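Local coordinates for soluble epoxide hydrolase (Bacillus megaterium, PDB 4INZ), which belongs to the epoxide hydrolases of the alpha/beta hydrolase fold, with a central mixed beta sheet and a largely helical cap inserted between two of its strands, at residues N24-N29 and D71-N76; E85-D90 and V213-S218; N138-Y143 and P257-E262; I250-Q255 and E262-I267. The protein carries 1 engineered substitution. All blocks are in the same frame, centred on the assembly; numbering follows the deposited sequence. Where two conformers were deposited one is given.

Contact 1. Residues N24-N29 and D71-N76; sequences NVNGVN and DLRGYN
Val28 and Asn26 receive the guanidinium of Arg73 at the N-terminal beta hairpin of the alpha/beta hydrolase fold. Strands 20-25 and 28-36 are joined here by a type I' turn from Val25 to Val28. Arg73 comes from the loop after strand 66-70, where a type II turn runs from Leu72 to Tyr75.

The tight part is apolar on the hairpin side. Val28 CG1 sits over one face of the guanidinium, 3.5 Å from Arg73 NH2. Val28 CG2 is 3.6 Å from the same nitrogen. The two side chains cross at about a right angle. The bend of the arginine chain at chi3 (59°) helps to bring one face of the guanidinium against Val28. A salt bridge from Arg73 NE to Asp95 of helix 89-102 holds the group, and it probably balances the buried charge.

The looser part is the turn. Asn26 O lies at the edge of the guanidinium, in its plane, but 3.5 Å from Arg73 NH2, and no hydrogen bond joins the segments. The Asn26 amide is tilted 59° from the guanidinium, and its ND2 is hydrogen-bonded to Asp95 as well. Gly27, at the turn's outer end, is exposed. Toward solvent, the hairpin ties itself across its strands: Asn24 ND2 donates to Asn29 OD1 at 2.8 Å, nearly straight at 168°, from above the carbonyl plane.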
loop_
_atom_site.group_PDB
_atom_site.type_symbol
_atom_site.label_atom_id
_atom_site.label_comp_id
_atom_site.label_asym_id
_atom_site.label_seq_id
_atom_site.Cartn_x
_atom_site.Cartn_y
_atom_site.Cartn_z
ATOM N N ASN A 24 7.099 -7.806 17.407
ATOM C CA ASN A 24 8.488 -7.428 17.219
ATOM C C ASN A 24 9.079 -8.174 16.036
ATOM O O ASN A 24 9.164 -9.405 16.041
ATOM C CB ASN A 24 9.304 -7.708 18.489
ATOM C CG ASN A 24 10.751 -7.262 18.366
ATOM O OD1 ASN A 24 11.644 -8.072 18.123
ATOM N ND2 ASN A 24 10.988 -5.964 18.536
ATOM N N VAL A 25 9.475 -7.426 15.015
ATOM C CA VAL A 25 10.057 -8.016 13.823
ATOM C C VAL A 25 11.201 -7.159 13.316
ATOM O O VAL A 25 11.139 -5.929 13.360
ATOM C CB VAL A 25 9.019 -8.159 12.679
ATOM C CG1 VAL A 25 7.833 -9.004 13.121
ATOM C CG2 VAL A 25 8.561 -6.794 12.194
ATOM N N ASN A 26 12.256 -7.816 12.848
ATOM C CA ASN A 26 13.284 -7.134 12.080
ATOM C C ASN A 26 13.821 -5.887 12.780
ATOM O O ASN A 26 14.111 -4.876 12.136
ATOM C CB ASN A 26 12.720 -6.770 10.704
ATOM C CG ASN A 26 13.802 -6.473 9.689
ATOM O OD1 ASN A 26 14.970 -6.825 9.883
ATOM N ND2 ASN A 26 13.420 -5.824 8.595
ATOM N N GLY A 27 13.937 -5.961 14.103
ATOM C CA GLY A 27 14.556 -4.901 14.879
ATOM C C GLY A 27 13.643 -3.748 15.260
ATOM O O GLY A 27 14.100 -2.756 15.832
ATOM N N VAL A 28 12.357 -3.874 14.949
ATOM C CA VAL A 28 11.391 -2.825 15.263
ATOM C C VAL A 28 10.105 -3.406 15.842
ATOM O O VAL A 28 9.801 -4.582 15.634
ATOM C CB VAL A 28 11.042 -1.988 14.009
ATOM C CG1 VAL A 28 12.309 -1.426 13.378
ATOM C CG2 VAL A 28 10.269 -2.826 12.997
ATOM N N ASN A 29 9.361 -2.583 16.578
ATOM C CA ASN A 29 8.040 -2.961 17.059
ATOM C C ASN A 29 6.995 -2.380 16.124
ATOM O O ASN A 29 6.884 -1.156 16.003
ATOM C CB ASN A 29 7.791 -2.423 18.473
ATOM C CG ASN A 29 8.637 -3.110 19.525
ATOM O OD1 ASN A 29 8.908 -4.309 19.443
ATOM N ND2 ASN A 29 9.057 -2.348 20.530
ATOM N N ASP A 71 0.428 -1.474 10.624
ATOM C CA ASP A 71 0.963 -0.125 10.471
ATOM C C ASP A 71 2.422 -0.262 10.057
ATOM O O ASP A 71 3.241 -0.770 10.831
ATOM C CB ASP A 71 0.877 0.670 11.780
ATOM C CG ASP A 71 -0.550 1.067 12.147
ATOM O OD1 ASP A 71 -1.405 1.219 11.244
ATOM O OD2 ASP A 71 -0.803 1.265 13.353
ATOM N N LEU A 72 2.747 0.157 8.837
ATOM C CA LEU A 72 4.125 0.068 8.351
ATOM C C LEU A 72 5.085 0.851 9.249
ATOM O O LEU A 72 4.680 1.797 9.921
ATOM C CB LEU A 72 4.214 0.586 6.917
ATOM C CG LEU A 72 3.392 -0.175 5.877
ATOM C CD1 LEU A 72 3.548 0.483 4.501
ATOM C CD2 LEU A 72 3.801 -1.648 5.825
ATOM N N ARG A 73 6.358 0.467 9.249
ATOM C CA ARG A 73 7.331 1.162 10.082
ATOM C C ARG A 73 7.280 2.654 9.786
ATOM O O ARG A 73 7.159 3.068 8.626
ATOM C CB ARG A 73 8.754 0.602 9.910
ATOM C CG ARG A 73 9.314 0.662 8.488
ATOM C CD ARG A 73 10.797 0.294 8.459
ATOM N NE ARG A 73 11.067 -1.045 8.979
ATOM C CZ ARG A 73 12.170 -1.373 9.652
ATOM N NH1 ARG A 73 13.108 -0.463 9.882
ATOM N NH2 ARG A 73 12.346 -2.612 10.093
ATOM N N GLY A 74 7.341 3.456 10.844
ATOM C CA GLY A 74 7.272 4.896 10.702
ATOM C C GLY A 74 5.864 5.455 10.824
ATOM O O GLY A 74 5.699 6.641 11.073
ATOM N N TYR A 75 4.855 4.600 10.654
ATOM C CA TYR A 75 3.453 5.032 10.653
ATOM C C TYR A 75 2.716 4.805 11.972
ATOM O O TYR A 75 2.895 3.775 12.628
ATOM C CB TYR A 75 2.671 4.293 9.563
ATOM C CG TYR A 75 2.869 4.814 8.162
ATOM C CD1 TYR A 75 3.988 4.457 7.417
ATOM C CD2 TYR A 75 1.920 5.647 7.568
ATOM C CE1 TYR A 75 4.156 4.918 6.114
ATOM C CE2 TYR A 75 2.085 6.107 6.277
ATOM C CZ TYR A 75 3.208 5.744 5.557
ATOM O OH TYR A 75 3.368 6.202 4.269
ATOM N N ASN A 76 1.855 5.761 12.323
ATOM C CA ASN A 76 0.973 5.633 13.482
ATOM C C ASN A 76 1.748 5.181 14.718
ATOM O O ASN A 76 2.699 5.844 15.129
ATOM C CB ASN A 76 -0.181 4.666 13.162
ATOM C CG ASN A 76 -1.294 4.704 14.197
ATOM O OD1 ASN A 76 -1.539 5.732 14.824
ATOM N ND2 ASN A 76 -1.968 3.575 14.385
#

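Contact 2. Residues E85-D90 and V213-S218; sequences ESYEID and VLSMLS
Tyr87, in the loop that leads into helix 89-102, lies against one side of helix 213-220 through Ser215 and Ser218. It is the one residue of 85-90 that touches 213-218. Ser215 meets both its hydroxyl and its ring, while Ser218 meets the ring.

The hydroxyl of Tyr87 is hydrogen-bonded to the backbone oxygen of Pro81. Ser215 OG lies 2.8 Å from Tyr87 OH and may donate to it, though this bond is not certain. Ser215 CB is close to the same end of the ring, 3.7 Å from Tyr87 CZ.

This junction joins the core of the alpha/beta hydrolase fold to its cap. Helix 89-102 belongs to the core around the sheet. Helix 213-220 lies in the largely helical insertion between strands 131-137 and 248-253, the cap seen in epoxide hydrolases of this family. Glu88 takes the N-cap position of the core helix, directly after the tyrosine.

The ring of Tyr87 follows the helix surface. Ser215 O is 4.0 Å above one face, displaced toward the rim. Ser218 CB approaches obliquely and comes to 3.6 Å from Tyr87 CD2. The next residue, Tyr219, meets the same ring with the planes at about 45°. The hydroxyl of Ser218 stands beside its own backbone N (chi1 -68°), from where it can fold back onto its helix. There OG donates to Leu214 O at 2.8 Å, from well above the carbonyl plane (43°). Leu214 O also accepts from Ser218 N at 2.9 Å.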
loop_
_atom_site.group_PDB
_atom_site.type_symbol
_atom_site.label_atom_id
_atom_site.label_comp_id
_atom_site.label_asym_id
_atom_site.label_seq_id
_atom_site.Cartn_x
_atom_site.Cartn_y
_atom_site.Cartn_z
ATOM N N GLU A 85 18.253 4.404 5.570
ATOM C CA GLU A 85 18.513 2.988 5.354
ATOM C C GLU A 85 17.465 2.112 6.031
ATOM O O GLU A 85 17.263 0.964 5.638
ATOM C CB GLU A 85 19.921 2.623 5.832
ATOM C CG GLU A 85 21.016 3.340 5.052
ATOM C CD GLU A 85 22.401 2.811 5.356
ATOM O OE1 GLU A 85 23.267 2.868 4.455
ATOM O OE2 GLU A 85 22.626 2.343 6.493
ATOM N N SER A 86 16.791 2.662 7.039
ATOM C CA SER A 86 15.771 1.917 7.769
ATOM C C SER A 86 14.475 1.765 6.978
ATOM O O SER A 86 13.552 1.064 7.412
ATOM C CB SER A 86 15.478 2.592 9.108
ATOM O OG SER A 86 16.637 2.599 9.930
ATOM N N TYR A 87 14.405 2.423 5.821
ATOM C CA TYR A 87 13.177 2.438 5.021
ATOM C C TYR A 87 13.408 1.969 3.589
ATOM O O TYR A 87 12.614 2.258 2.692
ATOM C CB TYR A 87 12.549 3.828 5.048
ATOM C CG TYR A 87 12.230 4.258 6.462
ATOM C CD1 TYR A 87 11.042 3.869 7.076
ATOM C CD2 TYR A 87 13.135 5.008 7.203
ATOM C CE1 TYR A 87 10.753 4.241 8.382
ATOM C CE2 TYR A 87 12.857 5.377 8.505
ATOM C CZ TYR A 87 11.666 4.993 9.091
ATOM O OH TYR A 87 11.397 5.359 10.394
ATOM N N GLU A 88 14.500 1.240 3.388
ATOM C CA GLU A 88 14.812 0.639 2.096
ATOM C C GLU A 88 13.965 -0.605 1.840
ATOM O O GLU A 88 13.562 -1.293 2.773
ATOM C CB GLU A 88 16.297 0.270 2.034
ATOM C CG GLU A 88 17.218 1.466 2.006
ATOM C CD GLU A 88 17.396 2.024 0.603
ATOM O OE1 GLU A 88 16.737 1.514 -0.333
ATOM O OE2 GLU A 88 18.204 2.964 0.432
ATOM N N ILE A 89 13.721 -0.899 0.568
ATOM C CA ILE A 89 12.828 -1.992 0.176
ATOM C C ILE A 89 13.170 -3.347 0.814
ATOM O O ILE A 89 12.272 -4.072 1.231
ATOM C CB ILE A 89 12.741 -2.137 -1.366
ATOM C CG1 ILE A 89 11.674 -3.166 -1.754
ATOM C CG2 ILE A 89 14.107 -2.498 -1.957
ATOM C CD1 ILE A 89 10.228 -2.729 -1.432
ATOM N N ASP A 90 14.453 -3.694 0.903
ATOM C CA ASP A 90 14.808 -4.988 1.475
ATOM C C ASP A 90 14.373 -5.081 2.938
ATOM O O ASP A 90 13.972 -6.148 3.414
ATOM C CB ASP A 90 16.314 -5.256 1.365
ATOM C CG ASP A 90 16.764 -5.536 -0.062
ATOM O OD1 ASP A 90 15.904 -5.707 -0.945
ATOM O OD2 ASP A 90 17.990 -5.605 -0.295
ATOM N N VAL A 213 6.150 11.986 10.021
ATOM C CA VAL A 213 6.145 12.416 8.632
ATOM C C VAL A 213 7.528 12.222 8.014
ATOM O O VAL A 213 7.648 11.855 6.845
ATOM C CB VAL A 213 5.670 13.873 8.486
ATOM C CG1 VAL A 213 5.886 14.363 7.054
ATOM C CG2 VAL A 213 4.201 13.974 8.871
ATOM N N LEU A 214 8.575 12.438 8.805
ATOM C CA LEU A 214 9.932 12.200 8.318
ATOM C C LEU A 214 10.081 10.752 7.850
ATOM O O LEU A 214 10.562 10.488 6.746
ATOM C CB LEU A 214 10.971 12.532 9.394
ATOM C CG LEU A 214 12.427 12.237 9.027
ATOM C CD1 LEU A 214 12.821 12.946 7.737
ATOM C CD2 LEU A 214 13.362 12.632 10.160
ATOM N N SER A 215 9.650 9.817 8.688
ATOM C CA SER A 215 9.681 8.402 8.346
ATOM C C SER A 215 8.889 8.120 7.074
ATOM O O SER A 215 9.349 7.392 6.195
ATOM C CB SER A 215 9.096 7.569 9.480
ATOM O OG SER A 215 9.899 7.652 10.642
ATOM N N MET A 216 7.686 8.682 6.989
ATOM C CA MET A 216 6.840 8.443 5.833
ATOM C C MET A 216 7.541 8.904 4.546
ATOM O O MET A 216 7.572 8.168 3.556
ATOM C CB MET A 216 5.469 9.105 6.042
ATOM C CG MET A 216 4.763 8.591 7.306
ATOM S SD MET A 216 3.501 9.654 8.054
ATOM C CE MET A 216 2.184 9.518 6.849
ATOM N N LEU A 217 8.112 10.106 4.571
ATOM C CA LEU A 217 8.815 10.643 3.405
ATOM C C LEU A 217 10.084 9.861 3.085
ATOM O O LEU A 217 10.505 9.798 1.924
ATOM C CB LEU A 217 9.136 12.130 3.609
ATOM C CG LEU A 217 7.897 13.028 3.688
ATOM C CD1 LEU A 217 8.230 14.451 4.128
ATOM C CD2 LEU A 217 7.156 13.033 2.348
ATOM N N SER A 218 10.687 9.266 4.110
ATOM C CA SER A 218 11.929 8.510 3.943
ATOM C C SER A 218 11.787 7.362 2.941
ATOM O O SER A 218 12.728 7.052 2.208
ATOM C CB SER A 218 12.448 7.993 5.290
ATOM O OG SER A 218 12.882 9.062 6.110
#

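Contact 3. Residues N138-Y143 and P257-E262; sequences NGPHPY and PTFMPE
Phe259 lays its ring against the backbone of Gly139 and the ring of Pro140. It is the residue of 257-262 that makes the contact. Pro257 and Thr258 lead up to it. Pro257 packs on Ser283, and Thr258 N is hydrogen-bonded to the Asp256 side chain.

Phe259 then turns inward. Its first torsion (chi1 -64°) brings the ring to Gly139, and chi2 (-85°) turns a face to it. Gly139 CA lies 3.8 Å from the centroid of the Phe259 ring and only 9° off its normal, a CH-pi contact almost over the centre. Pro140 reaches the far end of the ring obliquely: its CD is 3.8 Å from Phe259 CE1, and its CB is 4.0 Å from the same atom. No hydrogen bond crosses between the segments. The Pro140 side chain is about 4 Å from a di(hydroxyethyl)ether molecule, probably from the crystallisation liquor.

The next side chain, Met260, points away and packs on helix 153-158. Pro261 starts a 3-10 turn. Glu262 OE1 in that turn is hydrogen-bonded to Asn152.

In the alpha/beta hydrolase fold, 138-143 is the exit from strand 131-137 toward the cap helices. Phe259 covers it from the loop that follows strand 248-253. Trp252 of that strand touches Phe259, while Phe145 of helix 142-151 packs on Pro140.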
loop_
_atom_site.group_PDB
_atom_site.type_symbol
_atom_site.label_atom_id
_atom_site.label_comp_id
_atom_site.label_asym_id
_atom_site.label_seq_id
_atom_site.Cartn_x
_atom_site.Cartn_y
_atom_site.Cartn_z
ATOM N N ASN A 138 -4.933 0.321 -6.170
ATOM C CA ASN A 138 -4.102 1.323 -6.842
ATOM C C ASN A 138 -2.693 1.398 -6.268
ATOM O O ASN A 138 -2.524 1.571 -5.067
ATOM C CB ASN A 138 -4.757 2.703 -6.759
ATOM C CG ASN A 138 -6.021 2.783 -7.562
ATOM O OD1 ASN A 138 -6.131 3.582 -8.500
ATOM N ND2 ASN A 138 -6.980 1.933 -7.227
ATOM N N GLY A 139 -1.692 1.285 -7.132
ATOM C CA GLY A 139 -0.298 1.298 -6.716
ATOM C C GLY A 139 0.538 0.676 -7.816
ATOM O O GLY A 139 -0.006 0.176 -8.794
ATOM N N PRO A 140 1.866 0.694 -7.662
ATOM C CA PRO A 140 2.718 0.291 -8.786
ATOM C C PRO A 140 2.999 -1.214 -8.872
ATOM O O PRO A 140 3.481 -1.815 -7.910
ATOM C CB PRO A 140 4.014 1.053 -8.515
ATOM C CG PRO A 140 4.083 1.105 -6.998
ATOM C CD PRO A 140 2.640 1.245 -6.536
ATOM N N HIS A 141 2.696 -1.809 -10.025
ATOM C CA HIS A 141 3.226 -3.129 -10.345
ATOM C C HIS A 141 4.699 -2.937 -10.689
ATOM O O HIS A 141 5.046 -1.999 -11.398
ATOM C CB HIS A 141 2.486 -3.749 -11.537
ATOM C CG HIS A 141 3.046 -5.069 -11.967
ATOM N ND1 HIS A 141 3.976 -5.193 -12.979
ATOM C CD2 HIS A 141 2.818 -6.324 -11.511
ATOM C CE1 HIS A 141 4.292 -6.467 -13.130
ATOM N NE2 HIS A 141 3.606 -7.175 -12.248
ATOM N N PRO A 142 5.578 -3.808 -10.172
ATOM C CA PRO A 142 7.021 -3.586 -10.338
ATOM C C PRO A 142 7.460 -3.303 -11.775
ATOM O O PRO A 142 8.350 -2.477 -11.986
ATOM C CB PRO A 142 7.626 -4.896 -9.838
ATOM C CG PRO A 142 6.661 -5.345 -8.784
ATOM C CD PRO A 142 5.296 -4.979 -9.328
ATOM N N TYR A 143 6.851 -3.968 -12.748
ATOM C CA TYR A 143 7.328 -3.851 -14.126
ATOM C C TYR A 143 6.560 -2.825 -14.950
ATOM O O TYR A 143 7.167 -1.993 -15.625
ATOM C CB TYR A 143 7.340 -5.214 -14.827
ATOM C CG TYR A 143 8.406 -6.150 -14.301
ATOM C CD1 TYR A 143 8.138 -7.015 -13.247
ATOM C CD2 TYR A 143 9.688 -6.155 -14.847
ATOM C CE1 TYR A 143 9.109 -7.866 -12.755
ATOM C CE2 TYR A 143 10.666 -7.004 -14.365
ATOM C CZ TYR A 143 10.373 -7.857 -13.319
ATOM O OH TYR A 143 11.344 -8.706 -12.837
ATOM N N PRO A 257 -5.569 10.156 -9.444
ATOM C CA PRO A 257 -4.677 11.126 -10.092
ATOM C C PRO A 257 -3.196 10.756 -9.996
ATOM O O PRO A 257 -2.371 11.380 -10.664
ATOM C CB PRO A 257 -4.933 12.408 -9.298
ATOM C CG PRO A 257 -5.298 11.920 -7.932
ATOM C CD PRO A 257 -6.093 10.655 -8.158
ATOM N N THR A 258 -2.862 9.751 -9.194
ATOM C CA THR A 258 -1.468 9.385 -8.946
ATOM C C THR A 258 -0.987 8.216 -9.804
ATOM O O THR A 258 0.185 8.129 -10.157
ATOM C CB THR A 258 -1.263 9.025 -7.467
ATOM O OG1 THR A 258 -1.635 10.141 -6.649
ATOM C CG2 THR A 258 0.187 8.671 -7.205
ATOM N N PHE A 259 -1.894 7.299 -10.116
ATOM C CA PHE A 259 -1.552 6.157 -10.965
ATOM C C PHE A 259 -2.511 6.073 -12.149
ATOM O O PHE A 259 -3.721 5.933 -11.974
ATOM C CB PHE A 259 -1.547 4.848 -10.163
ATOM C CG PHE A 259 -0.504 4.809 -9.085
ATOM C CD1 PHE A 259 0.799 4.427 -9.371
ATOM C CD2 PHE A 259 -0.819 5.170 -7.786
ATOM C CE1 PHE A 259 1.765 4.406 -8.377
ATOM C CE2 PHE A 259 0.145 5.147 -6.790
ATOM C CZ PHE A 259 1.442 4.768 -7.087
ATOM N N MET A 260 -1.954 6.175 -13.351
ATOM C CA MET A 260 -2.738 6.208 -14.582
ATOM C C MET A 260 -3.257 4.826 -14.939
ATOM O O MET A 260 -2.678 3.821 -14.541
ATOM C CB MET A 260 -1.893 6.774 -15.727
ATOM C CG MET A 260 -1.424 8.208 -15.507
ATOM S SD MET A 260 -2.783 9.401 -15.392
ATOM C CE MET A 260 -3.013 9.528 -13.616
ATOM N N PRO A 261 -4.362 4.766 -15.693
ATOM C CA PRO A 261 -4.959 3.474 -16.041
ATOM C C PRO A 261 -4.010 2.563 -16.818
ATOM O O PRO A 261 -4.144 1.342 -16.723
ATOM C CB PRO A 261 -6.151 3.867 -16.928
ATOM C CG PRO A 261 -6.485 5.252 -16.520
ATOM C CD PRO A 261 -5.179 5.898 -16.166
ATOM N N GLU A 262 -3.076 3.139 -17.577
ATOM C CA GLU A 262 -2.183 2.337 -18.421
ATOM C C GLU A 262 -1.255 1.418 -17.623
ATOM O O GLU A 262 -0.622 0.527 -18.190
ATOM C CB GLU A 262 -1.367 3.222 -19.367
ATOM C CG GLU A 262 -2.184 3.884 -20.470
ATOM C CD GLU A 262 -2.939 5.107 -19.988
ATOM O OE1 GLU A 262 -2.626 5.611 -18.888
ATOM O OE2 GLU A 262 -3.852 5.564 -20.707
#

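Contact 4. Residues I250-Q255 and E262-I267; sequences IIWGNQ and ENLDGI
Leu264, Trp252 and Ile250 bury most of the surface in this contact. The contacts across it are apolar, with no hydrogen bond between the segments. Leu264 spreads its two methyls over the others. CD1 lies over one face of the indole, 3.9 Å from the centroid of the Trp252 five-membered ring and 22° off its normal. This is a CH-pi contact, with Leu264 CD1 3.7 Å from Trp252 CG. The other methyl, CD2, moves along to the six-membered ring, 3.9 Å from Trp252 CE3. It also meets Ile250, whose CG2 is 4.1 Å from Leu264 CD2.

The Trp252 side chain leaves the strand toward 262-267. Its CG is anti to the backbone N (chi1 -170°), which lays the indole beside Leu264. Ile250 and Trp252, two residues apart, point to the same side of strand 248-253. Ile251 between them points away.

At the far end of the indole, Asn263 CB comes obliquely to 4.0 Å from Trp252 CH2. Its amide is held apart from this packing: Asn263 ND2 is hydrogen-bonded to Met260 O. Behind Leu264 the chain makes a type II turn to Ile267, closed by Ile267 N bonding to Leu264 O at 3.2 Å.

The loop thus folds back onto the strand it has just left. It belongs to the connection between strands 248-253 and 274-279, the last two parallel strands of the alpha/beta hydrolase sheet.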
loop_
_atom_site.group_PDB
_atom_site.type_symbol
_atom_site.label_atom_id
_atom_site.label_comp_id
_atom_site.label_asym_id
_atom_site.label_seq_id
_atom_site.Cartn_x
_atom_site.Cartn_y
_atom_site.Cartn_z
ATOM N N ILE A 250 -6.750 -7.478 -9.128
ATOM C CA ILE A 250 -6.562 -6.036 -9.067
ATOM C C ILE A 250 -7.920 -5.374 -8.875
ATOM O O ILE A 250 -8.891 -5.746 -9.537
ATOM C CB ILE A 250 -5.988 -5.469 -10.374
ATOM C CG1 ILE A 250 -4.700 -6.187 -10.779
ATOM C CG2 ILE A 250 -5.809 -3.959 -10.266
ATOM C CD1 ILE A 250 -3.713 -6.333 -9.687
ATOM N N ILE A 251 -7.987 -4.402 -7.965
ATOM C CA ILE A 251 -9.197 -3.601 -7.757
ATOM C C ILE A 251 -8.780 -2.140 -7.837
ATOM O O ILE A 251 -8.066 -1.647 -6.969
ATOM C CB ILE A 251 -9.853 -3.905 -6.400
ATOM C CG1 ILE A 251 -10.145 -5.410 -6.302
ATOM C CG2 ILE A 251 -11.134 -3.089 -6.232
ATOM C CD1 ILE A 251 -10.728 -5.862 -4.967
ATOM N N TRP A 252 -9.219 -1.454 -8.890
ATOM C CA TRP A 252 -8.546 -0.237 -9.328
ATOM C C TRP A 252 -9.513 0.912 -9.522
ATOM O O TRP A 252 -10.467 0.794 -10.289
ATOM C CB TRP A 252 -7.855 -0.516 -10.665
ATOM C CG TRP A 252 -6.928 0.575 -11.110
ATOM C CD1 TRP A 252 -7.258 1.703 -11.804
ATOM C CD2 TRP A 252 -5.513 0.632 -10.899
ATOM N NE1 TRP A 252 -6.131 2.461 -12.038
ATOM C CE2 TRP A 252 -5.048 1.823 -11.495
ATOM C CE3 TRP A 252 -4.594 -0.211 -10.274
ATOM C CZ2 TRP A 252 -3.702 2.190 -11.477
ATOM C CZ3 TRP A 252 -3.256 0.155 -10.263
ATOM C CH2 TRP A 252 -2.826 1.346 -10.854
ATOM N N GLY A 253 -9.257 2.030 -8.844
ATOM C CA GLY A 253 -10.089 3.208 -9.007
ATOM C C GLY A 253 -9.633 3.994 -10.221
ATOM O O GLY A 253 -8.500 4.476 -10.256
ATOM N N ASN A 254 -10.501 4.131 -11.221
ATOM C CA ASN A 254 -10.091 4.788 -12.462
ATOM C C ASN A 254 -9.725 6.266 -12.330
ATOM O O ASN A 254 -8.958 6.789 -13.145
ATOM C CB ASN A 254 -11.159 4.621 -13.551
ATOM C CG ASN A 254 -11.160 3.236 -14.151
ATOM O OD1 ASN A 254 -10.208 2.479 -13.974
ATOM N ND2 ASN A 254 -12.228 2.899 -14.879
ATOM N N GLN A 255 -10.283 6.945 -11.330
ATOM C CA GLN A 255 -10.110 8.396 -11.219
ATOM C C GLN A 255 -8.840 8.796 -10.469
ATOM O O GLN A 255 -8.573 9.986 -10.269
ATOM C CB GLN A 255 -11.333 9.039 -10.561
ATOM C CG GLN A 255 -12.639 8.761 -11.273
ATOM C CD GLN A 255 -13.840 9.122 -10.419
ATOM O OE1 GLN A 255 -13.764 9.117 -9.186
ATOM N NE2 GLN A 255 -14.956 9.435 -11.067
ATOM N N GLU A 262 -3.076 3.139 -17.577
ATOM C CA GLU A 262 -2.183 2.337 -18.421
ATOM C C GLU A 262 -1.255 1.418 -17.623
ATOM O O GLU A 262 -0.622 0.527 -18.190
ATOM C CB GLU A 262 -1.367 3.222 -19.367
ATOM C CG GLU A 262 -2.184 3.884 -20.470
ATOM C CD GLU A 262 -2.939 5.107 -19.988
ATOM O OE1 GLU A 262 -2.626 5.611 -18.888
ATOM O OE2 GLU A 262 -3.852 5.564 -20.707
ATOM N N ASN A 263 -1.170 1.632 -16.312
ATOM C CA ASN A 263 -0.395 0.737 -15.461
ATOM C C ASN A 263 -0.904 -0.692 -15.571
ATOM O O ASN A 263 -0.180 -1.641 -15.282
ATOM C CB ASN A 263 -0.436 1.207 -14.002
ATOM C CG ASN A 263 0.498 2.362 -13.748
ATOM O OD1 ASN A 263 1.692 2.166 -13.551
ATOM N ND2 ASN A 263 -0.036 3.579 -13.767
ATOM N N LEU A 264 -2.153 -0.840 -16.007
ATOM C CA LEU A 264 -2.778 -2.153 -16.081
ATOM C C LEU A 264 -2.640 -2.801 -17.452
ATOM O O LEU A 264 -2.916 -3.992 -17.605
ATOM C CB LEU A 264 -4.257 -2.050 -15.718
ATOM C CG LEU A 264 -4.470 -1.530 -14.296
ATOM C CD1 LEU A 264 -5.940 -1.592 -13.951
ATOM C CD2 LEU A 264 -3.651 -2.365 -13.329
ATOM N N ASP A 265 -2.220 -2.019 -18.441
ATOM C CA ASP A 265 -2.039 -2.537 -19.794
ATOM C C ASP A 265 -1.024 -3.678 -19.821
ATOM O O ASP A 265 0.117 -3.519 -19.375
ATOM C CB ASP A 265 -1.583 -1.430 -20.749
ATOM C CG ASP A 265 -2.636 -0.352 -20.955
ATOM O OD1 ASP A 265 -3.807 -0.573 -20.586
ATOM O OD2 ASP A 265 -2.286 0.718 -21.502
ATOM N N GLY A 266 -1.443 -4.824 -20.346
ATOM C CA GLY A 266 -0.554 -5.955 -20.536
ATOM C C GLY A 266 0.007 -6.534 -19.251
ATOM O O GLY A 266 1.020 -7.235 -19.266
ATOM N N ILE A 267 -0.645 -6.244 -18.131
ATOM C CA ILE A 267 -0.172 -6.748 -16.849
ATOM C C ILE A 267 -0.196 -8.282 -16.829
ATOM O O ILE A 267 0.607 -8.911 -16.140
ATOM C CB ILE A 267 -0.964 -6.134 -15.665
ATOM C CG1 ILE A 267 -0.267 -6.426 -14.334
ATOM C CG2 ILE A 267 -2.410 -6.612 -15.662
ATOM C CD1 ILE A 267 -0.743 -5.532 -13.218
#

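How the contacts relate
From the N terminus, contact 1 closes first, in series with the others. It joins the edge hairpin of the sheet to the loop after strand 66-70. Contact 2 opens next and ties the start of helix 89-102 in the core to cap helix 213-220. The two touch where Arg73 NH1 makes a weak hydrogen bond to Ser86 O. Contact 3 opens inside contact 2 and closes beyond it, so these cross. It ties the exit of strand 131-137 to the loop after strand 248-253. Contact 4 ties that loop to its own strand. It crosses contact 3 and shares Glu262 with it. Their centres are about 7 Å apart, across the chain's centre from contact 1.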